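Local structure of computationally designed four-helix bundle protein (Synthetic construct, 3U3B) at residues A[9-14]-A[50-55]; A[16-21]-A[46-51]. The protein is of unknown function, a computationally designed, hyperthermostable four-helix bundle with a completely redesigned hydrophobic core and a sequence matching the Hpt (histidine phosphotransfer) domain family. All blocks are in the same frame, centred on the assembly; numbering follows the deposited sequence. Where two conformers were deposited one is given.

Interaction 1 of 2, residues A[9-14]-A[50-55]; sequences KKVTDE and KEITET
Val11 and Ile52 face each other where residues 9-14 and 50-55, turns of two helices running in roughly opposite directions, come closest, with 8.1 Å between Val11 CA and Ile52 CA. The two helices are the first pair of an antiparallel four-helix bundle, and each carries on past its segment at both ends. No hydrogen bond crosses here; the contact is made by side chains alone and is small, burying 115 Å² in all. Ile52 does most of the work, using both of its branches. With CG1 anti to the carbonyl carbon (chi1 -66°), its CG2 lies anti to N and meets Val11 CG1 at 3.8 Å as the side chains slide past each other in opposite directions. The other branch, through CG1, brings CD1 to Glu14. There the methyl lies over the flat face of the carboxylate, with Ile52 CD1 3.9 Å from Glu14 CD. With its CG anti to the backbone N (chi1 177°) and the chain extended beyond, this exposed acid reaches the isoleucine methyl at the open edge of the contact; Val11 is buried. Ile52 also packs on Leu15 and Leu18 of the first helix, continuing the apolar seam. Thr53 belongs to another interface, touching Val61, Ala62 and Leu65 of helix 59-76. Its hydroxyl turns back to its own helix: Thr53 OG1 donates to Lys50 O at 2.8 Å, from the same face of the carbonyl plane as Glu54 N. One turn apart, Lys50 and Glu54 form a salt bridge, Lys50 NZ lying 2.7 Å from Glu54 OE2 and met by that oxygen's anti lone pair.

Interaction 2 of 2, residues A[16-21]-A[46-51]; sequences KELIQN and VHTMKE
Met49 reaches from helix 36-56 toward Leu18 and Ile19 of helix 3-30, two neighbours in the antiparallel four-helix bundle. The axes of segments 16-21 and 46-51 approach to 10.0 Å at a signed crossing angle of -161°. From CB, which points across the interface, the methionine chain steps to CG, anti to the carbonyl carbon (chi1 -66°). Met49 CG nestles against Leu18, 3.6 Å from Leu18 CB and 3.7 Å from Leu18 CD1. The sulfur comes next: Met49 SD touches Ile19 CG1 at 3.6 Å, the two side chains crossing at about a right angle, and lies 3.9 Å from Leu18 CB. Leu15 and Val22 of helix 3-30 and Leu65 of helix 59-76 close in around the same side chain, making it part of the buried core. Replacing Met49 by an alanine would remove both CG and the sulfur, and would probably open a gap beside Leu18 and Ile19. At the margin, Leu18 CD1 meets Thr48 CG2 at 4.1 Å, while the threonine hydroxyl is hydrogen-bonded to Arg44 O. Beyond the sulfur, a bend at chi3 (-76°) folds Met49 CE back toward its own helix, 3.7 Å from Val46 CG2.

Overall arrangement
Both interactions join the same two helices, 3-30 and 36-56, and their centres lie about 8 Å apart. Because the helices are antiparallel, moving forward along the first, from 9-14 to 16-21, means moving backward along the second, from 50-55 to 46-51; Lys50 and Glu51 belong to both second segments. The contacts touch directly, Ile52 CD1 packing on Leu18 CD1 at 3.9 Å, so the two patches run into each other along the helix pair. Interaction 2, about 5 Å from the centre of the chain, sits mid-bundle, whereas interaction 1, about 12 Å out, lies nearer its end and sets a buried valine and a partly exposed isoleucine beside an exposed acid.

Interaction 1 of 2, residues A[9-14]-A[50-55]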
loop_
_atom_site.group_PDB
_atom_site.type_symbol
_atom_site.label_atom_id
_atom_site.label_comp_id
_atom_site.label_asym_id
_atom_site.label_seq_id
_atom_site.Cartn_x
_atom_site.Cartn_y
_atom_site.Cartn_z
ATOM N N LYS A 9 -9.448 -1.520 16.542
ATOM C CA LYS A 9 -9.192 -2.875 16.059
ATOM C C LYS A 9 -9.823 -3.102 14.669
ATOM O O LYS A 9 -9.200 -3.686 13.760
ATOM C CB LYS A 9 -9.740 -3.890 17.052
ATOM C CG LYS A 9 -9.468 -5.338 16.652
ATOM C CD LYS A 9 -10.293 -6.316 17.482
ATOM C CE LYS A 9 -10.009 -7.772 17.102
ATOM N NZ LYS A 9 -8.617 -8.183 17.453
ATOM N N LYS A 10 -11.059 -2.637 14.513
ATOM C CA LYS A 10 -11.780 -2.659 13.240
ATOM C C LYS A 10 -11.045 -1.876 12.135
ATOM O O LYS A 10 -10.970 -2.308 10.968
ATOM C CB LYS A 10 -13.199 -2.106 13.478
ATOM C CG LYS A 10 -14.181 -2.281 12.311
ATOM C CD LYS A 10 -15.201 -3.422 12.536
ATOM C CE LYS A 10 -16.189 -3.526 11.361
ATOM N NZ LYS A 10 -16.757 -2.182 10.995
ATOM N N VAL A 11 -10.476 -0.730 12.491
ATOM C CA VAL A 11 -9.778 0.098 11.514
ATOM C C VAL A 11 -8.447 -0.531 11.093
ATOM O O VAL A 11 -8.120 -0.545 9.900
ATOM C CB VAL A 11 -9.547 1.510 12.043
ATOM C CG1 VAL A 11 -8.561 2.282 11.171
ATOM C CG2 VAL A 11 -10.865 2.237 12.119
ATOM N N THR A 12 -7.707 -1.083 12.050
ATOM C CA THR A 12 -6.432 -1.718 11.740
ATOM C C THR A 12 -6.623 -3.031 10.990
ATOM O O THR A 12 -5.780 -3.406 10.163
ATOM C CB THR A 12 -5.531 -1.927 12.995
ATOM O OG1 THR A 12 -6.219 -2.695 13.983
ATOM C CG2 THR A 12 -5.107 -0.583 13.590
ATOM N N ASP A 13 -7.708 -3.741 11.275
ATOM C CA ASP A 13 -8.026 -4.952 10.531
ATOM C C ASP A 13 -8.377 -4.613 9.073
ATOM O O ASP A 13 -8.048 -5.367 8.152
ATOM C CB ASP A 13 -9.178 -5.702 11.176
ATOM C CG ASP A 13 -8.757 -6.485 12.415
ATOM O OD1 ASP A 13 -7.540 -6.597 12.686
ATOM O OD2 ASP A 13 -9.651 -7.007 13.114
ATOM N N GLU A 14 -9.027 -3.480 8.868
ATOM C CA GLU A 14 -9.383 -3.024 7.533
ATOM C C GLU A 14 -8.125 -2.684 6.743
ATOM O O GLU A 14 -8.019 -3.005 5.546
ATOM C CB GLU A 14 -10.304 -1.821 7.657
ATOM C CG GLU A 14 -10.729 -1.167 6.369
ATOM C CD GLU A 14 -11.511 0.102 6.640
ATOM O OE1 GLU A 14 -11.360 0.649 7.750
ATOM O OE2 GLU A 14 -12.276 0.551 5.762
ATOM N N LYS A 50 -4.195 5.374 2.473
ATOM C CA LYS A 50 -3.628 6.667 2.824
ATOM C C LYS A 50 -4.689 7.563 3.437
ATOM O O LYS A 50 -4.428 8.200 4.453
ATOM C CB LYS A 50 -3.073 7.314 1.571
ATOM C CG LYS A 50 -2.560 8.743 1.706
ATOM C CD LYS A 50 -1.346 8.838 2.572
ATOM C CE LYS A 50 -0.660 10.191 2.391
ATOM N NZ LYS A 50 -1.580 11.336 2.630
ATOM N N GLU A 51 -5.867 7.595 2.818
ATOM C CA GLU A 51 -7.029 8.327 3.355
ATOM C C GLU A 51 -7.322 7.873 4.799
ATOM O O GLU A 51 -7.497 8.702 5.702
ATOM C CB GLU A 51 -8.261 8.096 2.476
ATOM C CG GLU A 51 -9.528 8.752 3.040
ATOM C CD GLU A 51 -10.782 8.474 2.240
ATOM O OE1 GLU A 51 -10.746 7.652 1.292
ATOM O OE2 GLU A 51 -11.825 9.082 2.567
ATOM N N ILE A 52 -7.399 6.564 5.019
ATOM C CA ILE A 52 -7.670 6.037 6.362
ATOM C C ILE A 52 -6.592 6.451 7.371
ATOM O O ILE A 52 -6.920 6.913 8.483
ATOM C CB ILE A 52 -7.811 4.506 6.353
ATOM C CG1 ILE A 52 -9.055 4.105 5.570
ATOM C CG2 ILE A 52 -7.840 3.924 7.796
ATOM C CD1 ILE A 52 -9.064 2.688 5.165
ATOM N N THR A 53 -5.321 6.312 6.995
ATOM C CA THR A 53 -4.239 6.636 7.931
ATOM C C THR A 53 -4.230 8.120 8.285
ATOM O O THR A 53 -3.884 8.491 9.422
ATOM C CB THR A 53 -2.864 6.245 7.389
ATOM O OG1 THR A 53 -2.662 6.865 6.110
ATOM C CG2 THR A 53 -2.784 4.773 7.269
ATOM N N GLU A 54 -4.644 8.964 7.338
ATOM C CA GLU A 54 -4.709 10.391 7.614
ATOM C C GLU A 54 -5.815 10.671 8.620
ATOM O O GLU A 54 -5.649 11.482 9.525
ATOM C CB GLU A 54 -4.973 11.206 6.348
ATOM C CG GLU A 54 -3.812 11.298 5.364
ATOM C CD GLU A 54 -2.549 11.920 5.968
ATOM O OE1 GLU A 54 -2.492 12.134 7.198
ATOM O OE2 GLU A 54 -1.596 12.194 5.200
ATOM N N THR A 55 -6.949 10.008 8.444
ATOM C CA THR A 55 -8.047 10.169 9.371
ATOM C C THR A 55 -7.612 9.769 10.774
ATOM O O THR A 55 -7.965 10.427 11.755
ATOM C CB THR A 55 -9.259 9.329 8.934
ATOM O OG1 THR A 55 -9.687 9.759 7.631
ATOM C CG2 THR A 55 -10.404 9.490 9.914
#

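Interaction 2 of 2, residues A[16-21]-A[46-51]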
loop_
_atom_site.group_PDB
_atom_site.type_symbol
_atom_site.label_atom_id
_atom_site.label_comp_id
_atom_site.label_asym_id
_atom_site.label_seq_id
_atom_site.Cartn_x
_atom_site.Cartn_y
_atom_site.Cartn_z
ATOM N N LYS A 16 -5.091 -3.911 7.306
ATOM C CA LYS A 16 -4.423 -5.189 7.032
ATOM C C LYS A 16 -5.044 -5.953 5.861
ATOM O O LYS A 16 -4.324 -6.608 5.090
ATOM C CB LYS A 16 -4.434 -6.076 8.279
ATOM C CG LYS A 16 -3.589 -5.550 9.400
ATOM C CD LYS A 16 -3.732 -6.440 10.627
ATOM C CE LYS A 16 -2.918 -5.916 11.805
ATOM N NZ LYS A 16 -2.926 -6.862 12.976
ATOM N N GLU A 17 -6.368 -5.892 5.722
ATOM C CA GLU A 17 -7.040 -6.513 4.574
ATOM C C GLU A 17 -6.654 -5.812 3.259
ATOM O O GLU A 17 -6.388 -6.473 2.239
ATOM C CB GLU A 17 -8.563 -6.526 4.764
ATOM C CG GLU A 17 -9.094 -7.762 5.503
ATOM C CD GLU A 17 -10.594 -7.720 5.784
ATOM O OE1 GLU A 17 -11.158 -6.605 5.873
ATOM O OE2 GLU A 17 -11.206 -8.811 5.919
ATOM N N LEU A 18 -6.616 -4.484 3.277
ATOM C CA LEU A 18 -6.190 -3.727 2.105
ATOM C C LEU A 18 -4.739 -4.050 1.732
ATOM O O LEU A 18 -4.438 -4.195 0.551
ATOM C CB LEU A 18 -6.367 -2.219 2.342
ATOM C CG LEU A 18 -7.809 -1.770 2.512
ATOM C CD1 LEU A 18 -7.855 -0.354 3.033
ATOM C CD2 LEU A 18 -8.563 -1.878 1.183
ATOM N N ILE A 19 -3.850 -4.170 2.721
ATOM C CA ILE A 19 -2.456 -4.559 2.470
ATOM C C ILE A 19 -2.354 -5.956 1.849
ATOM O O ILE A 19 -1.636 -6.167 0.877
ATOM C CB ILE A 19 -1.614 -4.473 3.769
ATOM C CG1 ILE A 19 -1.359 -3.009 4.122
ATOM C CG2 ILE A 19 -0.303 -5.213 3.644
ATOM C CD1 ILE A 19 -0.796 -2.808 5.517
ATOM N N GLN A 20 -3.081 -6.913 2.401
ATOM C CA GLN A 20 -3.110 -8.231 1.821
ATOM C C GLN A 20 -3.631 -8.192 0.361
ATOM O O GLN A 20 -3.130 -8.912 -0.497
ATOM C CB GLN A 20 -3.963 -9.168 2.668
ATOM C CG GLN A 20 -3.890 -10.611 2.184
ATOM C CD GLN A 20 -2.449 -11.105 2.096
ATOM O OE1 GLN A 20 -1.724 -11.105 3.087
ATOM N NE2 GLN A 20 -2.023 -11.499 0.901
ATOM N N ASN A 21 -4.649 -7.366 0.107
ATOM C CA ASN A 21 -5.170 -7.155 -1.250
ATOM C C ASN A 21 -4.083 -6.626 -2.195
ATOM O O ASN A 21 -3.958 -7.097 -3.335
ATOM C CB ASN A 21 -6.346 -6.159 -1.243
ATOM C CG ASN A 21 -7.620 -6.723 -0.623
ATOM O OD1 ASN A 21 -7.862 -7.934 -0.624
ATOM N ND2 ASN A 21 -8.469 -5.824 -0.125
ATOM N N VAL A 46 -3.836 1.667 -2.392
ATOM C CA VAL A 46 -2.914 2.424 -1.556
ATOM C C VAL A 46 -3.491 3.814 -1.214
ATOM O O VAL A 46 -3.336 4.303 -0.079
ATOM C CB VAL A 46 -1.541 2.534 -2.217
ATOM C CG1 VAL A 46 -0.606 3.431 -1.431
ATOM C CG2 VAL A 46 -0.912 1.141 -2.374
ATOM N N HIS A 47 -4.157 4.447 -2.187
ATOM C CA HIS A 47 -4.799 5.743 -1.984
ATOM C C HIS A 47 -5.886 5.655 -0.915
ATOM O O HIS A 47 -6.094 6.592 -0.118
ATOM C CB HIS A 47 -5.398 6.207 -3.321
ATOM C CG HIS A 47 -5.826 7.634 -3.348
ATOM N ND1 HIS A 47 -7.109 8.034 -3.051
ATOM C CD2 HIS A 47 -5.149 8.762 -3.670
ATOM C CE1 HIS A 47 -7.202 9.343 -3.156
ATOM N NE2 HIS A 47 -6.030 9.810 -3.539
ATOM N N THR A 48 -6.606 4.542 -0.928
ATOM C CA THR A 48 -7.649 4.248 0.055
ATOM C C THR A 48 -7.038 4.116 1.472
ATOM O O THR A 48 -7.540 4.679 2.452
ATOM C CB THR A 48 -8.409 2.969 -0.341
ATOM O OG1 THR A 48 -9.094 3.192 -1.582
ATOM C CG2 THR A 48 -9.412 2.567 0.698
ATOM N N MET A 49 -5.950 3.376 1.571
ATOM C CA MET A 49 -5.233 3.219 2.839
ATOM C C MET A 49 -4.711 4.543 3.373
ATOM O O MET A 49 -4.762 4.797 4.576
ATOM C CB MET A 49 -4.054 2.278 2.633
ATOM C CG MET A 49 -4.458 0.870 2.304
ATOM S SD MET A 49 -3.004 -0.230 2.453
ATOM C CE MET A 49 -2.066 0.109 0.982
ATOM N N LYS A 50 -4.195 5.374 2.473
ATOM C CA LYS A 50 -3.628 6.667 2.824
ATOM C C LYS A 50 -4.689 7.563 3.437
ATOM O O LYS A 50 -4.428 8.200 4.453
ATOM C CB LYS A 50 -3.073 7.314 1.571
ATOM C CG LYS A 50 -2.560 8.743 1.706
ATOM C CD LYS A 50 -1.346 8.838 2.572
ATOM C CE LYS A 50 -0.660 10.191 2.391
ATOM N NZ LYS A 50 -1.580 11.336 2.630
ATOM N N GLU A 51 -5.867 7.595 2.818
ATOM C CA GLU A 51 -7.029 8.327 3.355
ATOM C C GLU A 51 -7.322 7.873 4.799
ATOM O O GLU A 51 -7.497 8.702 5.702
ATOM C CB GLU A 51 -8.261 8.096 2.476
ATOM C CG GLU A 51 -9.528 8.752 3.040
ATOM C CD GLU A 51 -10.782 8.474 2.240
ATOM O OE1 GLU A 51 -10.746 7.652 1.292
ATOM O OE2 GLU A 51 -11.825 9.082 2.567
#